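Local atomic coordinates of leucyl-tRNA synthetase (Giardia intestinalis, PDB entry 3PZ6), a protein that probably attaches leucine to its cognate tRNA at the expense of ATP, this chain being its CP1 editing domain, which probably deacylates mischarged tRNA. Residues E173-D178 with G182-V187; R241-S246 with A255-I260. The protein carries 2 engineered substitutions. All coordinates share one frame; numbering follows the deposited sequence.

Contact 1 (E173-D178 with G182-V187); sequences ETIKMD and GIVTSV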
ATOM      1  N   GLU A 173      -6.566 -10.851  -6.245  1.00 29.26           N
ATOM      2  CA  GLU A 173      -6.598 -11.642  -7.478  1.00 34.72           C
ATOM      3  C   GLU A 173      -7.137 -10.909  -8.708  1.00 34.82           C
ATOM      4  O   GLU A 173      -6.991 -11.397  -9.831  1.00 31.65           O
ATOM      5  CB  GLU A 173      -7.400 -12.927  -7.264  1.00 28.80           C
ATOM      6  CG  GLU A 173      -6.733 -13.913  -6.331  1.00 34.75           C
ATOM      7  CD  GLU A 173      -7.662 -15.038  -5.897  1.00 47.34           C
ATOM      8  OE1 GLU A 173      -7.154 -16.158  -5.652  1.00 51.06           O
ATOM      9  OE2 GLU A 173      -8.895 -14.810  -5.797  1.00 43.86           O
ATOM     10  N   THR A 174      -7.743  -9.743  -8.492  1.00 32.10           N
ATOM     11  CA  THR A 174      -8.380  -8.986  -9.570  1.00 30.57           C
ATOM     12  C   THR A 174      -7.553  -7.791 -10.060  1.00 38.07           C
ATOM     13  O   THR A 174      -8.030  -7.001 -10.876  1.00 42.28           O
ATOM     14  CB  THR A 174      -9.789  -8.493  -9.156  1.00 34.36           C
ATOM     15  OG1 THR A 174      -9.675  -7.571  -8.064  1.00 39.75           O
ATOM     16  CG2 THR A 174     -10.679  -9.664  -8.746  1.00 33.82           C
ATOM     17  N   ILE A 175      -6.325  -7.654  -9.564  1.00 33.97           N
ATOM     18  CA  ILE A 175      -5.440  -6.577 -10.008  1.00 35.74           C
ATOM     19  C   ILE A 175      -5.120  -6.707 -11.499  1.00 38.93           C
ATOM     20  O   ILE A 175      -4.843  -7.809 -11.988  1.00 35.71           O
ATOM     21  CB  ILE A 175      -4.139  -6.522  -9.178  1.00 30.21           C
ATOM     22  CG1 ILE A 175      -4.419  -5.859  -7.825  1.00 34.58           C
ATOM     23  CG2 ILE A 175      -3.036  -5.773  -9.937  1.00 28.21           C
ATOM     24  CD1 ILE A 175      -3.237  -5.810  -6.882  1.00 26.30           C
ATOM     25  N   LYS A 176      -5.177  -5.580 -12.208  1.00 44.10           N
ATOM     26  CA  LYS A 176      -4.837  -5.528 -13.630  1.00 43.15           C
ATOM     27  C   LYS A 176      -3.479  -4.875 -13.844  1.00 40.51           C
ATOM     28  O   LYS A 176      -3.300  -3.690 -13.566  1.00 43.88           O
ATOM     29  CB  LYS A 176      -5.918  -4.786 -14.429  1.00 44.53           C
ATOM     30  CG  LYS A 176      -7.325  -5.364 -14.297  1.00 48.12           C
ATOM     31  CD  LYS A 176      -7.408  -6.805 -14.789  1.00 50.80           C
ATOM     32  CE  LYS A 176      -8.810  -7.387 -14.590  1.00 55.14           C
ATOM     33  NZ  LYS A 176      -8.855  -8.846 -14.950  1.00 48.44           N
ATOM     34  N   MET A 177      -2.529  -5.655 -14.348  1.00 39.52           N
ATOM     35  CA  MET A 177      -1.162  -5.182 -14.589  1.00 46.81           C
ATOM     36  C   MET A 177      -1.074  -4.169 -15.742  1.00 52.33           C
ATOM     37  O   MET A 177       0.012  -3.684 -16.076  1.00 52.18           O
ATOM     38  CB  MET A 177      -0.232  -6.373 -14.865  1.00 43.76           C
ATOM     39  CG  MET A 177      -0.165  -7.407 -13.739  1.00 42.87           C
ATOM     40  SD  MET A 177       0.693  -6.846 -12.254  1.00 36.18           S
ATOM     41  CE  MET A 177       2.367  -6.687 -12.880  1.00 32.88           C
ATOM     42  N   ASP A 178      -2.222  -3.865 -16.346  1.00 50.93           N
ATOM     43  CA  ASP A 178      -2.310  -2.892 -17.432  1.00 53.05           C
ATOM     44  C   ASP A 178      -2.880  -1.546 -16.959  1.00 54.84           C
ATOM     45  O   ASP A 178      -2.981  -0.596 -17.740  1.00 58.51           O
ATOM     46  CB  ASP A 178      -3.133  -3.461 -18.593  1.00 52.22           C
ATOM     47  CG  ASP A 178      -4.445  -4.081 -18.133  1.00 63.28           C
ATOM     48  OD1 ASP A 178      -4.417  -5.211 -17.584  1.00 63.43           O
ATOM     49  OD2 ASP A 178      -5.506  -3.447 -18.324  1.00 68.78           O
ATOM     50  N   GLY A 182       0.159  -1.915 -10.708  1.00 29.01           N
ATOM     51  CA  GLY A 182      -0.031  -3.308 -10.319  1.00 28.02           C
ATOM     52  C   GLY A 182      -0.009  -3.498  -8.812  1.00 30.37           C
ATOM     53  O   GLY A 182      -0.245  -4.601  -8.315  1.00 29.66           O
ATOM     54  N   ILE A 183       0.286  -2.417  -8.091  1.00 31.76           N
ATOM     55  CA  ILE A 183       0.205  -2.378  -6.635  1.00 25.92           C
ATOM     56  C   ILE A 183      -0.854  -1.355  -6.242  1.00 27.83           C
ATOM     57  O   ILE A 183      -0.873  -0.243  -6.760  1.00 35.10           O
ATOM     58  CB  ILE A 183       1.553  -2.024  -5.988  1.00 26.77           C
ATOM     59  CG1 ILE A 183       2.655  -2.944  -6.524  1.00 27.52           C
ATOM     60  CG2 ILE A 183       1.467  -2.124  -4.454  1.00 23.83           C
ATOM     61  CD1 ILE A 183       4.049  -2.373  -6.412  1.00 25.70           C
ATOM     62  N   VAL A 184      -1.751  -1.748  -5.340  1.00 29.08           N
ATOM     63  CA  VAL A 184      -2.869  -0.903  -4.934  1.00 26.29           C
ATOM     64  C   VAL A 184      -2.833  -0.698  -3.415  1.00 28.17           C
ATOM     65  O   VAL A 184      -2.400  -1.586  -2.672  1.00 27.86           O
ATOM     66  CB  VAL A 184      -4.223  -1.517  -5.383  1.00 22.72           C
ATOM     67  CG1 VAL A 184      -5.373  -0.608  -5.037  1.00 29.35           C
ATOM     68  CG2 VAL A 184      -4.229  -1.770  -6.882  1.00 30.32           C
ATOM     69  N   THR A 185      -3.264   0.476  -2.961  1.00 25.29           N
ATOM     70  CA  THR A 185      -3.374   0.756  -1.533  1.00 24.70           C
ATOM     71  C   THR A 185      -4.611   0.066  -0.993  1.00 27.06           C
ATOM     72  O   THR A 185      -5.507  -0.306  -1.761  1.00 19.73           O
ATOM     73  CB  THR A 185      -3.499   2.268  -1.247  1.00 26.29           C
ATOM     74  OG1 THR A 185      -4.722   2.766  -1.806  1.00 28.54           O
ATOM     75  CG2 THR A 185      -2.322   3.032  -1.829  1.00 25.06           C
ATOM     76  N   SER A 186      -4.659  -0.120   0.325  1.00 25.06           N
ATOM     77  CA  SER A 186      -5.833  -0.700   0.954  1.00 21.61           C
ATOM     78  C   SER A 186      -6.325   0.152   2.100  1.00 22.90           C
ATOM     79  O   SER A 186      -5.627   0.318   3.102  1.00 25.21           O
ATOM     80  CB  SER A 186      -5.572  -2.125   1.430  1.00 22.27           C
ATOM     81  OG  SER A 186      -6.748  -2.690   2.000  1.00 20.99           O
ATOM     82  N   VAL A 187      -7.534   0.691   1.936  1.00 21.36           N
ATOM     83  CA  VAL A 187      -8.179   1.500   2.958  1.00 21.88           C
ATOM     84  C   VAL A 187      -9.597   0.961   3.190  1.00 23.41           C
ATOM     85  O   VAL A 187     -10.564   1.504   2.665  1.00 25.18           O
ATOM     86  CB  VAL A 187      -8.197   2.995   2.559  1.00 21.29           C
ATOM     87  CG1 VAL A 187      -8.687   3.865   3.720  1.00 23.93           C
ATOM     88  CG2 VAL A 187      -6.815   3.445   2.111  1.00 17.38           C
TER
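I175 of the loop that follows strand 167-171 leans with its apolar side chain against the backbone of G182 and against V184 of the segment 182-187, and M177 against G182. In this strand-loop-strand connection the loop packs on the mixed sheet of the CP1 editing domain, and the two backbones are not paired. I175 is buried and does most of the touching. Its CG1 stands anti to the carbonyl carbon (chi1 -78°) and chi2 is extended, which carries CD1 out to CG2 of V184, 4.2 Å away; the two side chains pass alongside each other in opposite directions. The other branch of I175 turns to the glycine, with CG2 3.4 Å from O of G182. CD1 of I175 lies almost as near, 3.5 Å from that same oxygen, so two carbons of one side chain cover a carbonyl group. The polarity of this oxygen is met from elsewhere, by a hydrogen bond with OH of Y106. M177 is bent at both chi2 and chi3, and this folding brings SD to 4.1 Å from CA of G182. The backbone of G182 has a positive phi of 82°, a conformation easily adopted by a residue without a side chain. Strand 183-186 pairs antiparallel with strand 97-100, whose W99 is touched by both I175 and V184, while Y106 of strand 105-110 packs against M177.

Contact 2 (R241-S246 with A255-I260); sequences RLCEES and AKLTQI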
ATOM      1  N   ARG A 241     -19.765  -0.111   7.480  1.00 29.71           N
ATOM      2  CA  ARG A 241     -21.190   0.018   7.849  1.00 32.02           C
ATOM      3  C   ARG A 241     -22.152  -0.350   6.719  1.00 37.96           C
ATOM      4  O   ARG A 241     -23.098  -1.108   6.923  1.00 37.43           O
ATOM      5  CB  ARG A 241     -21.518   1.434   8.336  1.00 24.86           C
ATOM      6  CG  ARG A 241     -20.975   1.784   9.707  1.00 29.83           C
ATOM      7  CD  ARG A 241     -21.288   3.234  10.036  1.00 33.85           C
ATOM      8  NE  ARG A 241     -20.465   3.746  11.129  1.00 36.49           N
ATOM      9  CZ  ARG A 241     -20.809   3.712  12.411  1.00 31.14           C
ATOM     10  NH1 ARG A 241     -21.971   3.189  12.778  1.00 29.25           N
ATOM     11  NH2 ARG A 241     -19.989   4.204  13.328  1.00 31.20           N
ATOM     12  N   LEU A 242     -21.917   0.199   5.531  1.00 31.26           N
ATOM     13  CA  LEU A 242     -22.759  -0.115   4.386  1.00 32.26           C
ATOM     14  C   LEU A 242     -22.594  -1.565   3.950  1.00 34.60           C
ATOM     15  O   LEU A 242     -23.573  -2.225   3.637  1.00 36.98           O
ATOM     16  CB  LEU A 242     -22.501   0.847   3.225  1.00 31.76           C
ATOM     17  CG  LEU A 242     -22.856   2.329   3.420  1.00 39.14           C
ATOM     18  CD1 LEU A 242     -22.776   3.059   2.095  1.00 34.24           C
ATOM     19  CD2 LEU A 242     -24.236   2.533   4.050  1.00 38.65           C
ATOM     20  N   CYS A 243     -21.361  -2.065   3.953  1.00 34.09           N
ATOM     21  CA  CYS A 243     -21.107  -3.461   3.607  1.00 34.68           C
ATOM     22  C   CYS A 243     -21.759  -4.444   4.575  1.00 36.50           C
ATOM     23  O   CYS A 243     -22.266  -5.478   4.147  1.00 43.30           O
ATOM     24  CB  CYS A 243     -19.608  -3.747   3.509  1.00 33.05           C
ATOM     25  SG  CYS A 243     -18.843  -3.228   1.961  1.00 36.61           S
ATOM     26  N   GLU A 244     -21.749  -4.117   5.867  1.00 39.78           N
ATOM     27  CA  GLU A 244     -22.268  -5.024   6.895  1.00 44.29           C
ATOM     28  C   GLU A 244     -23.788  -4.950   7.054  1.00 47.43           C
ATOM     29  O   GLU A 244     -24.430  -5.955   7.382  1.00 48.92           O
ATOM     30  CB  GLU A 244     -21.568  -4.810   8.248  1.00 38.17           C
ATOM     31  CG  GLU A 244     -20.084  -5.225   8.294  1.00 35.74           C
ATOM     32  CD  GLU A 244     -19.842  -6.713   8.020  1.00 48.74           C
ATOM     33  OE1 GLU A 244     -20.745  -7.541   8.276  1.00 46.98           O
ATOM     34  OE2 GLU A 244     -18.737  -7.058   7.549  1.00 45.76           O
ATOM     35  N   GLU A 245     -24.355  -3.769   6.816  1.00 41.33           N
ATOM     36  CA  GLU A 245     -25.804  -3.574   6.883  1.00 44.99           C
ATOM     37  C   GLU A 245     -26.516  -4.027   5.606  1.00 46.61           C
ATOM     38  O   GLU A 245     -27.734  -4.174   5.600  1.00 53.70           O
ATOM     39  CB  GLU A 245     -26.148  -2.117   7.212  1.00 43.55           C
ATOM     40  N   SER A 246     -25.758  -4.236   4.532  1.00 42.41           N
ATOM     41  CA  SER A 246     -26.299  -4.826   3.307  1.00 47.48           C
ATOM     42  C   SER A 246     -25.953  -6.310   3.227  1.00 50.72           C
ATOM     43  O   SER A 246     -26.288  -6.979   2.250  1.00 52.74           O
ATOM     44  CB  SER A 246     -25.769  -4.104   2.068  1.00 44.39           C
ATOM     45  OG  SER A 246     -26.183  -2.750   2.048  1.00 56.59           O
ATOM     46  N   ALA A 255     -22.677  -6.003  -7.752  1.00 59.79           N
ATOM     47  CA  ALA A 255     -23.629  -4.922  -8.028  1.00 58.60           C
ATOM     48  C   ALA A 255     -23.858  -4.059  -6.795  1.00 58.42           C
ATOM     49  O   ALA A 255     -24.014  -2.838  -6.896  1.00 58.61           O
ATOM     50  CB  ALA A 255     -24.947  -5.484  -8.533  1.00 61.53           C
ATOM     51  N   LYS A 256     -23.887  -4.707  -5.632  1.00 59.27           N
ATOM     52  CA  LYS A 256     -24.001  -4.006  -4.361  1.00 55.79           C
ATOM     53  C   LYS A 256     -22.704  -3.263  -4.048  1.00 50.06           C
ATOM     54  O   LYS A 256     -22.742  -2.156  -3.518  1.00 49.48           O
ATOM     55  CB  LYS A 256     -24.357  -4.975  -3.246  1.00 55.26           C
ATOM     56  N   LEU A 257     -21.567  -3.868  -4.402  1.00 51.77           N
ATOM     57  CA  LEU A 257     -20.249  -3.240  -4.226  1.00 50.18           C
ATOM     58  C   LEU A 257     -20.054  -1.971  -5.051  1.00 41.29           C
ATOM     59  O   LEU A 257     -19.475  -1.006  -4.564  1.00 47.34           O
ATOM     60  CB  LEU A 257     -19.110  -4.235  -4.501  1.00 46.00           C
ATOM     61  CG  LEU A 257     -18.311  -4.817  -3.321  1.00 51.58           C
ATOM     62  CD1 LEU A 257     -19.130  -4.975  -2.043  1.00 47.90           C
ATOM     63  CD2 LEU A 257     -17.637  -6.137  -3.700  1.00 50.03           C
ATOM     64  N   THR A 258     -20.528  -1.974  -6.292  1.00 41.11           N
ATOM     65  CA  THR A 258     -20.432  -0.789  -7.144  1.00 47.06           C
ATOM     66  C   THR A 258     -21.319   0.320  -6.592  1.00 44.84           C
ATOM     67  O   THR A 258     -20.973   1.499  -6.659  1.00 45.82           O
ATOM     68  CB  THR A 258     -20.807  -1.080  -8.617  1.00 47.45           C
ATOM     69  OG1 THR A 258     -21.965  -1.923  -8.663  1.00 59.16           O
ATOM     70  CG2 THR A 258     -19.659  -1.769  -9.343  1.00 37.75           C
ATOM     71  N   GLN A 259     -22.450  -0.080  -6.026  1.00 43.84           N
ATOM     72  CA  GLN A 259     -23.412   0.846  -5.442  1.00 46.90           C
ATOM     73  C   GLN A 259     -22.843   1.544  -4.199  1.00 47.19           C
ATOM     74  O   GLN A 259     -22.909   2.766  -4.090  1.00 45.93           O
ATOM     75  CB  GLN A 259     -24.713   0.105  -5.125  1.00 52.44           C
ATOM     76  CG  GLN A 259     -25.894   0.986  -4.747  1.00 58.32           C
ATOM     77  CD  GLN A 259     -27.171   0.179  -4.505  1.00 73.18           C
ATOM     78  OE1 GLN A 259     -27.764   0.244  -3.426  1.00 72.59           O
ATOM     79  NE2 GLN A 259     -27.588  -0.597  -5.509  1.00 68.58           N
ATOM     80  N   ILE A 260     -22.278   0.772  -3.273  1.00 43.56           N
ATOM     81  CA  ILE A 260     -21.665   1.353  -2.076  1.00 40.09           C
ATOM     82  C   ILE A 260     -20.394   2.163  -2.384  1.00 39.27           C
ATOM     83  O   ILE A 260     -20.134   3.178  -1.735  1.00 38.28           O
ATOM     84  CB  ILE A 260     -21.416   0.307  -0.957  1.00 40.38           C
ATOM     85  CG1 ILE A 260     -20.500   0.888   0.120  1.00 41.32           C
ATOM     86  CG2 ILE A 260     -20.818  -0.960  -1.514  1.00 50.28           C
ATOM     87  CD1 ILE A 260     -19.894  -0.125   1.035  1.00 42.11           C
TER
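L242 and C243 of helix 238-245 receive the end of I260 from helix 254-271, and the contact between the two segments is apolar. CD1 of I260 touches two consecutive residues. It meets CB of L242 at 3.5 Å and SG of C243 at 3.4 Å, in clearly different directions. The side chain is extended, with CG1 anti to the backbone N (chi1 167°), which sends CD1 across to the facing helix. Farther back along the same side chain, CG1 of I260 lies 3.7 Å from CD1 of L242; the two side chains run past one another in opposite directions, so contact is made along their lengths. L257, one helical turn before I260, adds a looser touch, its CD1 being 4.4 Å from SG of C243.

The polar bonds lie within each segment or lead outside the pair, as from OE2 of E244 to OH of Y195. At the end of helix 238-245 the hydroxyl of S246 turns back and OG donates to O of L242 over 3.1 Å, tilted 20° from the carbonyl plane. That carbonyl also takes a weak backbone bond from N of S246, so one residue supplies both donors. In the facing helix, N of I260 is bonded to O of K256 at 3.0 Å, the regular i to i-4 pattern.

The axes of the two segments run nearly antiparallel, at 149°, and approach to 10.5 Å. The two consecutive helices form a helical hairpin at the periphery of the CP1 domain, joined by a connection of which residues 249-252 are not modelled. Helix 192-202 packs against this pair: its P192 touches both C243 and I260, Y195 touches C243, and D193 meets L257.

In the fold
Contact 1 belongs to the mixed sheet, its centre about 9 Å from that of the chain, whereas contact 2 lies peripherally, about 23 Å out, in the helical part. Their centres are 20 Å apart and their nearest atoms about 9 Å, without touching; in sequence, contact 1 closes before contact 2 opens. Each joins neighbouring elements of the chain through aliphatic groups and sulfur, and each is partly buried. The difference lies in what is covered: a loop drapes over the backbone of a glycine in contact 1, while two helices mesh side chains in contact 2. Helix 192-202 packs on contact 2 and through D194 takes a hydrogen bond from N of V187, linking the two regions.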